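Local coordinates for protein 16S rRNA aminocarboxypropyltransferase (Vulcanisaeta distributa, PDB 5APG) that probably transfers the 3-amino-3-carboxypropyl group of S-adenosylmethionine to an N1-methylpseudouridine of 16S ribosomal RNA, completing a hypermodified base, at residues 5-10 / 18-23; 30-33 / 37-40; 43-48 / 113-118; 69-74 / 78-83. All blocks are in the same frame, centred on the assembly; numbering follows the deposited sequence.

Interaction 1 (5-10 / 18-23); sequences VFIYRL and NTAIKL. With EEM ([(3S)-3-amino-4-hydroxy-4-oxo-butyl]-[[(2S,3S,4R,5R)-5-(6-aminopurin-9-yl)-3,4-dihydroxy-oxolan-2-yl]methyl]-methyl-selanium), chain D.
R9 of strand 5-9 lies across I21 of helix 19-25, inside the beta-alpha-beta unit that strand 30-32 completes in the parallel sheet. I21 CG1 sits 3.7 Å above one face of the R9 guanidinium, toward its rim, and I21 CD1 comes to 3.5 Å from R9 NE. Deeper in the interface, I7 CD1 meets A20 CB at 4.1 Å and L23 CD1 at 4.2 Å, an apolar seam under the first helical turn. R9 NH1 and N18 ND2, 3.0 Å apart, are both donors and do not bond to each other; D70 OD2, salt-bridged to R9 NH1 and hydrogen-bonded to N18 ND2, accounts for their closeness. N18 is the N-cap: with CG anti to the backbone N (chi1 174°), its amide is carried back over the helix start, where OD1 takes the N-H of I21 at 2.9 Å, in the carbonyl plane. With an alanine here, the helix start would probably lose its side-chain cap, and D70 would be left with one donor fewer. Held this way, the helix start presents the N-H and hydroxyl of T19 to the carboxylate of the bound selenium analogue of S-adenosylmethionine. T19 OG1 donates a very short bond to ligand O, and T19 N reaches ligand OXT at 3.0 Å with an N-H...O angle of 166°.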
# COMPACT_ATOMS: atom_id res chain seq x y z
N VAL A 5 -8.08 8.61 4.85
CA VAL A 5 -7.71 7.21 4.69
C VAL A 5 -8.64 6.32 5.51
O VAL A 5 -8.89 6.58 6.69
CB VAL A 5 -6.24 6.95 5.12
CG1 VAL A 5 -5.87 5.49 4.90
CG2 VAL A 5 -5.30 7.88 4.37
N PHE A 6 -9.18 5.29 4.87
CA PHE A 6 -10.11 4.38 5.52
C PHE A 6 -9.58 2.95 5.46
O PHE A 6 -9.14 2.49 4.40
CB PHE A 6 -11.49 4.45 4.86
CG PHE A 6 -12.10 5.82 4.90
CD1 PHE A 6 -11.83 6.74 3.91
CD2 PHE A 6 -12.96 6.18 5.93
CE1 PHE A 6 -12.39 8.01 3.94
CE2 PHE A 6 -13.53 7.44 5.97
CZ PHE A 6 -13.24 8.35 4.97
N ILE A 7 -9.63 2.25 6.59
CA ILE A 7 -9.10 0.89 6.67
C ILE A 7 -10.12 -0.09 7.22
O ILE A 7 -10.71 0.14 8.28
CB ILE A 7 -7.84 0.84 7.56
CG1 ILE A 7 -6.73 1.73 7.00
CG2 ILE A 7 -7.33 -0.60 7.68
CD1 ILE A 7 -5.51 1.84 7.91
N TYR A 8 -10.35 -1.17 6.49
CA TYR A 8 -11.06 -2.30 7.06
C TYR A 8 -10.02 -3.31 7.52
O TYR A 8 -9.18 -3.76 6.74
CB TYR A 8 -12.02 -2.95 6.07
CG TYR A 8 -12.58 -4.25 6.61
CD1 TYR A 8 -13.46 -4.26 7.68
CD2 TYR A 8 -12.19 -5.47 6.08
CE1 TYR A 8 -13.96 -5.44 8.19
CE2 TYR A 8 -12.68 -6.67 6.58
CZ TYR A 8 -13.57 -6.64 7.64
OH TYR A 8 -14.06 -7.82 8.14
N ARG A 9 -10.07 -3.65 8.81
CA ARG A 9 -9.09 -4.56 9.37
C ARG A 9 -9.70 -5.91 9.71
O ARG A 9 -10.70 -5.99 10.43
CB ARG A 9 -8.46 -3.94 10.62
CG ARG A 9 -7.48 -4.85 11.33
CD ARG A 9 -6.73 -4.12 12.42
NE ARG A 9 -6.47 -4.97 13.57
CZ ARG A 9 -5.52 -5.90 13.62
NH1 ARG A 9 -4.73 -6.10 12.57
NH2 ARG A 9 -5.35 -6.63 14.72
N LEU A 10 -9.11 -6.97 9.18
CA LEU A 10 -9.44 -8.32 9.62
C LEU A 10 -8.69 -8.60 10.91
O LEU A 10 -7.46 -8.74 10.90
CB LEU A 10 -9.09 -9.35 8.55
CG LEU A 10 -10.14 -9.59 7.46
CD1 LEU A 10 -9.60 -10.56 6.43
CD2 LEU A 10 -11.42 -10.13 8.07
N ASN A 18 0.59 -4.64 14.83
CA ASN A 18 -0.00 -4.29 13.54
C ASN A 18 0.17 -2.80 13.25
O ASN A 18 -0.06 -1.96 14.12
CB ASN A 18 -1.48 -4.68 13.55
CG ASN A 18 -2.21 -4.23 12.31
OD1 ASN A 18 -2.79 -3.15 12.28
ND2 ASN A 18 -2.18 -5.06 11.27
N THR A 19 0.57 -2.46 12.02
CA THR A 19 0.90 -1.06 11.72
C THR A 19 -0.34 -0.23 11.42
O THR A 19 -0.32 0.99 11.55
CB THR A 19 1.89 -0.94 10.53
OG1 THR A 19 1.27 -1.34 9.30
CG2 THR A 19 3.14 -1.79 10.78
N ALA A 20 -1.43 -0.89 11.03
CA ALA A 20 -2.68 -0.18 10.76
C ALA A 20 -3.29 0.36 12.05
O ALA A 20 -3.80 1.47 12.09
CB ALA A 20 -3.67 -1.08 10.04
N ILE A 21 -3.22 -0.45 13.11
CA ILE A 21 -3.70 -0.03 14.43
C ILE A 21 -2.98 1.24 14.88
O ILE A 21 -3.60 2.15 15.45
CB ILE A 21 -3.50 -1.15 15.47
CG1 ILE A 21 -4.46 -2.31 15.21
CG2 ILE A 21 -3.69 -0.62 16.88
CD1 ILE A 21 -5.92 -1.92 15.27
N LYS A 22 -1.69 1.32 14.60
CA LYS A 22 -0.90 2.49 14.97
C LYS A 22 -1.28 3.72 14.15
O LYS A 22 -1.37 4.82 14.69
CB LYS A 22 0.59 2.20 14.84
CG LYS A 22 1.46 3.05 15.75
CD LYS A 22 2.89 2.56 15.76
CE LYS A 22 3.73 3.34 16.74
NZ LYS A 22 5.15 2.88 16.78
N LEU A 23 -1.49 3.54 12.84
CA LEU A 23 -2.02 4.60 12.00
C LEU A 23 -3.30 5.20 12.56
O LEU A 23 -3.47 6.42 12.63
CB LEU A 23 -2.30 4.09 10.58
CG LEU A 23 -1.15 4.02 9.59
CD1 LEU A 23 -1.61 3.30 8.32
CD2 LEU A 23 -0.66 5.42 9.28
C2 EEM D . -0.80 -2.50 -2.90
N3 EEM D . -1.10 -2.49 -1.64
C4 EEM D . -0.22 -2.92 -0.75
C1' EEM D . -1.31 -2.59 1.50
C2' EEM D . -2.51 -3.54 1.23
C3' EEM D . -2.29 -4.55 2.16
C4' EEM D . -1.76 -4.04 3.28
C5' EEM D . -0.73 -4.89 3.93
O EEM D . 1.36 -3.71 8.52
C EEM D . 1.16 -4.76 9.07
OXT EEM D . 0.98 -4.80 10.27
CA EEM D . 1.08 -6.04 8.27
N EEM D . 1.03 -7.14 9.19
CB EEM D . -0.19 -5.93 7.43
CG EEM D . -0.29 -6.94 6.31
SE EEM D . -1.57 -6.34 4.93
CE EEM D . -1.87 -7.74 3.63
O4' EEM D . -0.94 -2.80 2.70
O3' EEM D . -3.49 -5.41 2.34
O2' EEM D . -3.62 -2.76 1.65
N9 EEM D . -0.23 -3.04 0.59
C8 EEM D . 0.95 -3.54 0.92
N7 EEM D . 1.70 -3.75 -0.14
C5 EEM D . 1.00 -3.37 -1.22
N1 EEM D . 0.34 -2.91 -3.41
C6 EEM D . 1.27 -3.36 -2.62
N6 EEM D . 2.50 -3.83 -3.12

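Interaction 2 (30-33 / 37-40)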
# COMPACT_ATOMS: atom_id res chain seq x y z
N GLN A 30 -8.95 6.02 9.69
CA GLN A 30 -10.01 5.56 10.57
C GLN A 30 -10.45 4.16 10.18
O GLN A 30 -10.49 3.81 8.99
CB GLN A 30 -11.19 6.55 10.54
CG GLN A 30 -12.30 6.23 9.57
CD GLN A 30 -13.51 7.12 9.77
OE1 GLN A 30 -13.40 8.25 10.25
NE2 GLN A 30 -14.69 6.61 9.40
N LEU A 31 -10.73 3.33 11.18
CA LEU A 31 -11.25 1.99 10.94
C LEU A 31 -12.72 2.05 10.57
O LEU A 31 -13.47 2.89 11.08
CB LEU A 31 -11.06 1.10 12.17
CG LEU A 31 -9.66 0.59 12.50
CD1 LEU A 31 -9.72 -0.37 13.69
CD2 LEU A 31 -9.03 -0.09 11.30
N VAL A 32 -13.13 1.16 9.67
CA VAL A 32 -14.55 0.99 9.35
C VAL A 32 -14.94 -0.44 9.72
O VAL A 32 -14.08 -1.30 9.86
CB VAL A 32 -14.84 1.27 7.86
CG1 VAL A 32 -14.35 2.66 7.50
CG2 VAL A 32 -14.17 0.23 6.97
N ASP A 33 -16.24 -0.69 9.88
CA ASP A 33 -16.67 -1.97 10.44
C ASP A 33 -16.86 -3.06 9.39
O ASP A 33 -17.07 -4.22 9.73
CB ASP A 33 -17.96 -1.78 11.25
CG ASP A 33 -19.09 -1.15 10.45
OD1 ASP A 33 -19.04 -1.17 9.20
OD2 ASP A 33 -20.04 -0.64 11.08
N ALA A 37 -18.45 -0.55 4.20
CA ALA A 37 -18.39 0.77 4.82
C ALA A 37 -17.25 1.62 4.26
O ALA A 37 -17.22 2.84 4.48
CB ALA A 37 -18.25 0.63 6.33
N LEU A 38 -16.32 1.00 3.55
CA LEU A 38 -15.28 1.74 2.85
C LEU A 38 -15.94 2.61 1.78
O LEU A 38 -16.94 2.21 1.20
CB LEU A 38 -14.24 0.80 2.24
CG LEU A 38 -13.33 0.01 3.18
CD1 LEU A 38 -12.59 -1.09 2.42
CD2 LEU A 38 -12.32 0.93 3.88
N PRO A 39 -15.40 3.81 1.54
CA PRO A 39 -16.06 4.74 0.60
C PRO A 39 -16.06 4.26 -0.85
O PRO A 39 -15.00 3.94 -1.40
CB PRO A 39 -15.24 6.03 0.75
CG PRO A 39 -13.93 5.60 1.33
CD PRO A 39 -14.25 4.43 2.22
N SER A 40 -17.23 4.20 -1.47
CA SER A 40 -17.33 3.85 -2.89
C SER A 40 -16.64 4.90 -3.76
O SER A 40 -16.71 6.09 -3.47
CB SER A 40 -18.79 3.69 -3.31
OG SER A 40 -19.37 2.53 -2.75
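V32 covers more of this contact than any other residue, and its rotamer divides the work between its atoms. At chi1 -56°, CG1 stands anti to the carbonyl carbon, while CG2 is wedged between the backbone N and the carbonyl carbon, from where it meets L38 CD2 at 3.7 Å. The two side chains cross at about a right angle. V32 CB itself faces A37 CB at 3.8 Å, at the point where the backbones come nearest, the CA atoms of V32 and A37 being 5.9 Å apart. The contact closes the turn that follows strand 30-32, an outermost strand of the parallel sheet. From here the chain crosses to strand 43-45, passing the positions of strands 5-9 and 66-70 without a helix, on the face that carries F6 and away from helix 19-25. L38 therefore also rests on F6 and S67, and P39 packs on F6 as well. D33 starts out pointing away from the loop, but chi1 of 56° folds its carboxylate back, bringing OD1 to 3.5 Å from A37 CB. Farther along the loop, K87 NZ is hydrogen-bonded to both L38 O and S40 OG, while the buried L38 side chain lies about 4 Å from that of I69.

Interaction 3 (43-48 / 113-118); sequences IILDPT and IEAVAA. With EEM ([(3S)-3-amino-4-hydroxy-4-oxo-butyl]-[[(2S,3S,4R,5R)-5-(6-aminopurin-9-yl)-3,4-dihydroxy-oxolan-2-yl]methyl]-methyl-selanium), chain D.
L45 and A115 make the apolar part of this buried contact. L45 CG stands anti to its carbonyl carbon (chi1 -64°), and the extended chain beyond it carries CD1 to the helix, 4.0 Å from A115 CB and 3.7 Å from A115 O. No hydrogen bond joins the two segments, so strand 43-45 and helix 112-122 meet here through a single leucine branch. L68 of the neighbouring strand packs against both L45 and V116 and carries the interface on to the next strand of the sheet.

The second kind of contact is with the adenosine of the bound ligand, a selenium analogue of S-adenosylmethionine. A115 CB lies over one face of the purine, 3.4 Å from ligand N9, and P47 CB comes up to the opposite face, 3.9 Å from ligand N1. L45 CB approaches ligand N3 to 3.7 Å. The purine is thus sandwiched between a small helix residue and a proline ring, and P47 is itself backed by W73 and H80.

Polar bonds fix the loop that carries P47. D46 OD1 accepts from T48 N at 2.8 Å, which forms an Asx turn, and also from T48 OG1; the two donors come from the same face of the carboxylate, on its anti and syn sides respectively. D46 OD2 is tied to R90 by a salt bridge, and P47 O to Y108 OH.

With L93 N and Y108 O also bonding the ligand, the arrangement is the cofactor site of the SPOUT fold, an adenine slot between a strand-end loop and a helix.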
# COMPACT_ATOMS: atom_id res chain seq x y z
N ILE A 43 -9.94 5.33 -4.19
CA ILE A 43 -8.81 4.47 -4.50
C ILE A 43 -8.73 3.39 -3.43
O ILE A 43 -8.73 3.70 -2.24
CB ILE A 43 -7.47 5.24 -4.53
CG1 ILE A 43 -7.50 6.37 -5.55
CG2 ILE A 43 -6.31 4.29 -4.80
CD1 ILE A 43 -7.58 5.89 -6.99
N ILE A 44 -8.67 2.12 -3.83
CA ILE A 44 -8.34 1.08 -2.86
C ILE A 44 -7.02 0.45 -3.26
O ILE A 44 -6.80 0.05 -4.41
CB ILE A 44 -9.45 -0.00 -2.71
CG1 ILE A 44 -9.20 -0.83 -1.44
CG2 ILE A 44 -9.55 -0.93 -3.94
CD1 ILE A 44 -10.32 -1.79 -1.09
N LEU A 45 -6.10 0.40 -2.30
CA LEU A 45 -4.85 -0.31 -2.53
C LEU A 45 -5.19 -1.79 -2.61
O LEU A 45 -6.00 -2.30 -1.83
CB LEU A 45 -3.83 -0.03 -1.43
CG LEU A 45 -3.35 1.43 -1.34
CD1 LEU A 45 -2.20 1.54 -0.36
CD2 LEU A 45 -2.95 1.97 -2.70
N ASP A 46 -4.59 -2.47 -3.58
CA ASP A 46 -4.89 -3.87 -3.82
C ASP A 46 -3.68 -4.49 -4.49
O ASP A 46 -3.44 -4.25 -5.67
CB ASP A 46 -6.14 -4.01 -4.70
CG ASP A 46 -6.57 -5.46 -4.90
OD1 ASP A 46 -5.75 -6.39 -4.72
OD2 ASP A 46 -7.75 -5.67 -5.25
N PRO A 47 -2.92 -5.29 -3.73
CA PRO A 47 -1.70 -5.91 -4.27
C PRO A 47 -1.97 -7.00 -5.31
O PRO A 47 -1.02 -7.44 -5.95
CB PRO A 47 -1.03 -6.49 -3.02
CG PRO A 47 -2.17 -6.83 -2.13
CD PRO A 47 -3.19 -5.72 -2.35
N THR A 48 -3.22 -7.41 -5.48
CA THR A 48 -3.55 -8.51 -6.39
C THR A 48 -3.88 -8.05 -7.81
O THR A 48 -3.97 -8.89 -8.72
CB THR A 48 -4.75 -9.35 -5.89
OG1 THR A 48 -5.95 -8.58 -5.99
CG2 THR A 48 -4.53 -9.79 -4.44
N ILE A 113 1.48 0.40 6.83
CA ILE A 113 1.90 1.79 6.99
C ILE A 113 2.85 2.22 5.87
O ILE A 113 2.79 3.36 5.41
CB ILE A 113 2.56 2.04 8.38
CG1 ILE A 113 2.77 3.53 8.61
CG2 ILE A 113 3.89 1.29 8.54
CD1 ILE A 113 3.06 3.92 10.06
N GLU A 114 3.70 1.31 5.39
CA GLU A 114 4.58 1.62 4.27
C GLU A 114 3.77 1.83 3.00
O GLU A 114 4.09 2.68 2.17
CB GLU A 114 5.61 0.50 4.06
CG GLU A 114 6.76 0.49 5.07
CD GLU A 114 7.52 -0.82 5.06
OE1 GLU A 114 6.89 -1.88 5.27
OE2 GLU A 114 8.75 -0.81 4.83
N ALA A 115 2.73 1.03 2.84
CA ALA A 115 1.87 1.15 1.67
C ALA A 115 1.13 2.47 1.66
O ALA A 115 1.02 3.12 0.61
CB ALA A 115 0.90 0.02 1.62
N VAL A 116 0.60 2.87 2.81
CA VAL A 116 -0.07 4.16 2.93
C VAL A 116 0.90 5.28 2.59
O VAL A 116 0.58 6.18 1.81
CB VAL A 116 -0.65 4.36 4.35
CG1 VAL A 116 -1.08 5.81 4.57
CG2 VAL A 116 -1.84 3.41 4.58
N ALA A 117 2.10 5.23 3.16
CA ALA A 117 3.09 6.27 2.92
C ALA A 117 3.52 6.32 1.45
O ALA A 117 3.66 7.40 0.88
CB ALA A 117 4.30 6.05 3.80
N ALA A 118 3.74 5.15 0.85
CA ALA A 118 4.08 5.09 -0.57
C ALA A 118 2.99 5.72 -1.44
O ALA A 118 3.28 6.49 -2.35
CB ALA A 118 4.33 3.64 -1.00
C2 EEM D . -0.80 -2.50 -2.90
N3 EEM D . -1.10 -2.49 -1.64
C4 EEM D . -0.22 -2.92 -0.75
C1' EEM D . -1.31 -2.59 1.50
C2' EEM D . -2.51 -3.54 1.23
C3' EEM D . -2.29 -4.55 2.16
C4' EEM D . -1.76 -4.04 3.28
C5' EEM D . -0.73 -4.89 3.93
O EEM D . 1.36 -3.71 8.52
C EEM D . 1.16 -4.76 9.07
OXT EEM D . 0.98 -4.80 10.27
CA EEM D . 1.08 -6.04 8.27
N EEM D . 1.03 -7.14 9.19
CB EEM D . -0.19 -5.93 7.43
CG EEM D . -0.29 -6.94 6.31
SE EEM D . -1.57 -6.34 4.93
CE EEM D . -1.87 -7.74 3.63
O4' EEM D . -0.94 -2.80 2.70
O3' EEM D . -3.49 -5.41 2.34
O2' EEM D . -3.62 -2.76 1.65
N9 EEM D . -0.23 -3.04 0.59
C8 EEM D . 0.95 -3.54 0.92
N7 EEM D . 1.70 -3.75 -0.14
C5 EEM D . 1.00 -3.37 -1.22
N1 EEM D . 0.34 -2.91 -3.41
C6 EEM D . 1.27 -3.36 -2.62
N6 EEM D . 2.50 -3.83 -3.12

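Interaction 4 (69-74 / 78-83). With EEM ([(3S)-3-amino-4-hydroxy-4-oxo-butyl]-[[(2S,3S,4R,5R)-5-(6-aminopurin-9-yl)-3,4-dihydroxy-oxolan-2-yl]methyl]-methyl-selanium), chain D.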
# COMPACT_ATOMS: atom_id res chain seq x y z
N ILE A 69 -7.53 -2.61 2.88
CA ILE A 69 -7.88 -3.74 3.73
C ILE A 69 -6.62 -4.20 4.45
O ILE A 69 -5.61 -4.51 3.81
CB ILE A 69 -8.49 -4.90 2.93
CG1 ILE A 69 -9.83 -4.48 2.31
CG2 ILE A 69 -8.69 -6.12 3.83
CD1 ILE A 69 -10.33 -5.45 1.24
N ASP A 70 -6.67 -4.22 5.78
CA ASP A 70 -5.55 -4.73 6.56
C ASP A 70 -5.83 -6.16 6.99
O ASP A 70 -6.81 -6.44 7.68
CB ASP A 70 -5.29 -3.85 7.79
CG ASP A 70 -4.17 -4.38 8.66
OD1 ASP A 70 -2.99 -4.10 8.37
OD2 ASP A 70 -4.47 -5.08 9.65
N CYS A 71 -4.98 -7.08 6.56
CA CYS A 71 -5.13 -8.50 6.88
C CYS A 71 -3.75 -9.13 6.87
O CYS A 71 -2.77 -8.45 6.61
CB CYS A 71 -6.06 -9.18 5.89
SG CYS A 71 -5.47 -9.14 4.17
N SER A 72 -3.65 -10.42 7.15
CA SER A 72 -2.36 -11.09 7.04
C SER A 72 -2.02 -11.27 5.56
O SER A 72 -2.92 -11.37 4.73
CB SER A 72 -2.38 -12.44 7.75
OG SER A 72 -3.17 -13.37 7.04
N TRP A 73 -0.74 -11.32 5.24
CA TRP A 73 -0.34 -11.55 3.85
C TRP A 73 -0.72 -12.96 3.40
O TRP A 73 -0.93 -13.20 2.21
CB TRP A 73 1.16 -11.32 3.67
CG TRP A 73 1.48 -9.88 3.35
CD1 TRP A 73 2.05 -8.96 4.18
CD2 TRP A 73 1.22 -9.20 2.12
NE1 TRP A 73 2.16 -7.75 3.54
CE2 TRP A 73 1.66 -7.87 2.27
CE3 TRP A 73 0.65 -9.59 0.90
CZ2 TRP A 73 1.56 -6.93 1.25
CZ3 TRP A 73 0.56 -8.65 -0.12
CH2 TRP A 73 1.01 -7.34 0.06
N LYS A 74 -0.83 -13.88 4.35
CA LYS A 74 -1.24 -15.25 4.03
C LYS A 74 -2.68 -15.29 3.52
O LYS A 74 -3.04 -16.17 2.73
CB LYS A 74 -1.09 -16.16 5.25
CG LYS A 74 -1.37 -17.63 4.96
CD LYS A 74 -0.77 -18.55 6.01
CE LYS A 74 -1.18 -19.99 5.77
NZ LYS A 74 -0.74 -20.48 4.43
N ASP A 78 -6.69 -14.12 -1.16
CA ASP A 78 -8.06 -14.60 -1.04
C ASP A 78 -9.04 -13.46 -0.72
O ASP A 78 -10.12 -13.37 -1.31
CB ASP A 78 -8.15 -15.68 0.03
CG ASP A 78 -9.54 -16.28 0.13
OD1 ASP A 78 -9.91 -17.06 -0.77
OD2 ASP A 78 -10.26 -15.96 1.10
N VAL A 79 -8.66 -12.60 0.21
CA VAL A 79 -9.54 -11.52 0.66
C VAL A 79 -9.79 -10.49 -0.44
O VAL A 79 -10.94 -10.12 -0.72
CB VAL A 79 -8.97 -10.82 1.90
CG1 VAL A 79 -9.72 -9.52 2.18
CG2 VAL A 79 -9.02 -11.75 3.10
N HIS A 80 -8.72 -10.03 -1.09
CA HIS A 80 -8.86 -9.01 -2.12
C HIS A 80 -9.57 -9.54 -3.37
O HIS A 80 -10.34 -8.81 -4.00
CB HIS A 80 -7.50 -8.44 -2.51
CG HIS A 80 -6.92 -7.51 -1.48
ND1 HIS A 80 -6.18 -7.96 -0.41
CD2 HIS A 80 -6.99 -6.17 -1.35
CE1 HIS A 80 -5.81 -6.93 0.34
NE2 HIS A 80 -6.29 -5.83 -0.22
N THR A 81 -9.32 -10.79 -3.73
CA THR A 81 -9.90 -11.33 -4.95
C THR A 81 -11.39 -11.63 -4.79
O THR A 81 -12.16 -11.52 -5.75
CB THR A 81 -9.18 -12.61 -5.42
OG1 THR A 81 -9.18 -13.58 -4.37
CG2 THR A 81 -7.74 -12.30 -5.81
N LYS A 82 -11.81 -11.99 -3.58
CA LYS A 82 -13.19 -12.44 -3.39
C LYS A 82 -14.15 -11.36 -2.89
O LYS A 82 -15.36 -11.49 -3.07
CB LYS A 82 -13.22 -13.62 -2.42
CG LYS A 82 -12.54 -14.88 -2.95
CD LYS A 82 -13.11 -16.15 -2.32
CE LYS A 82 -12.98 -16.13 -0.80
NZ LYS A 82 -13.23 -17.48 -0.22
N PHE A 83 -13.64 -10.28 -2.29
CA PHE A 83 -14.55 -9.36 -1.60
C PHE A 83 -14.58 -7.91 -2.09
O PHE A 83 -15.33 -7.10 -1.55
CB PHE A 83 -14.25 -9.38 -0.10
CG PHE A 83 -14.44 -10.72 0.54
CD1 PHE A 83 -15.71 -11.15 0.90
CD2 PHE A 83 -13.36 -11.55 0.78
CE1 PHE A 83 -15.90 -12.39 1.49
CE2 PHE A 83 -13.54 -12.79 1.37
CZ PHE A 83 -14.81 -13.21 1.72
C2 EEM D . -0.80 -2.50 -2.90
N3 EEM D . -1.10 -2.49 -1.64
C4 EEM D . -0.22 -2.92 -0.75
C1' EEM D . -1.31 -2.59 1.50
C2' EEM D . -2.51 -3.54 1.23
C3' EEM D . -2.29 -4.55 2.16
C4' EEM D . -1.76 -4.04 3.28
C5' EEM D . -0.73 -4.89 3.93
O EEM D . 1.36 -3.71 8.52
C EEM D . 1.16 -4.76 9.07
OXT EEM D . 0.98 -4.80 10.27
CA EEM D . 1.08 -6.04 8.27
N EEM D . 1.03 -7.14 9.19
CB EEM D . -0.19 -5.93 7.43
CG EEM D . -0.29 -6.94 6.31
SE EEM D . -1.57 -6.34 4.93
CE EEM D . -1.87 -7.74 3.63
O4' EEM D . -0.94 -2.80 2.70
O3' EEM D . -3.49 -5.41 2.34
O2' EEM D . -3.62 -2.76 1.65
N9 EEM D . -0.23 -3.04 0.59
C8 EEM D . 0.95 -3.54 0.92
N7 EEM D . 1.70 -3.75 -0.14
C5 EEM D . 1.00 -3.37 -1.22
N1 EEM D . 0.34 -2.91 -3.41
C6 EEM D . 1.27 -3.36 -2.62
N6 EEM D . 2.50 -3.83 -3.12
O HOH W 1 -6.00 -3.27 0.58
O HOH W 2 -4.80 -15.80 0.21
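I69 and V79 supply the apolar side of this contact, I69 CG2 lying 3.9 Å from V79 CG1. I69 CD1 lies over one face of the H80 ring, and I69 CB packs near H80 NE2. C71 SG approaches the same ring obliquely, 4.4 Å from CE1.

Polar contacts run through a water held in the plane of the H80 ring, 2.7 Å from H80 NE2. It accepts from I69 N at 2.8 Å and also bonds ligand O2'. A76 O takes H80 ND1, which fixes the ring's rotation, while I69 O accepts from ligand O3' at 2.7 Å. The end of strand 66-70 thus holds O3' directly and O2' mainly through the water.

Around the selenonium, one face of the W73 indole covers the methyl, whose CE sits 3.7 Å above the ring plane and over its centre, as in a CH-pi contact; NE1 is anchored to L110 O. W73 CZ2 also lies 3.5 Å from ligand C8. A serine at W73 would probably leave this methyl without its aromatic cover and open a gap beside the purine. On the transferable chain, C71 O lies 2.9 Å from ligand CG. The methyl is thus held under an indole, and CG, the carbon that must be attacked, lies against a carbonyl, consistent with aminocarboxypropyl rather than methyl transfer.

How the interactions relate
All four contacts reach one parallel sheet, and interactions 1, 3 and 4 surround the ligand: interaction 1 its carboxylate, interaction 3 its adenine, interaction 4 its ribose and selenonium. Their centres lie 11 to 13 Å apart. Strand pairing joins interaction 1 to interaction 4, with D70 N 2.7 Å from Y8 O, and to interaction 2, with V32 N 3.0 Å from I7 O. Helix 112-122 meets interaction 1 where T19 OG1 lies 3.0 Å from I113 N. Interaction 4 is nested in the chain loop closed by interaction 3, and P47 CB touches W73 CH2 at 3.8 Å. Interaction 2 stands back, the L38 side chain about 9 Å from the ligand.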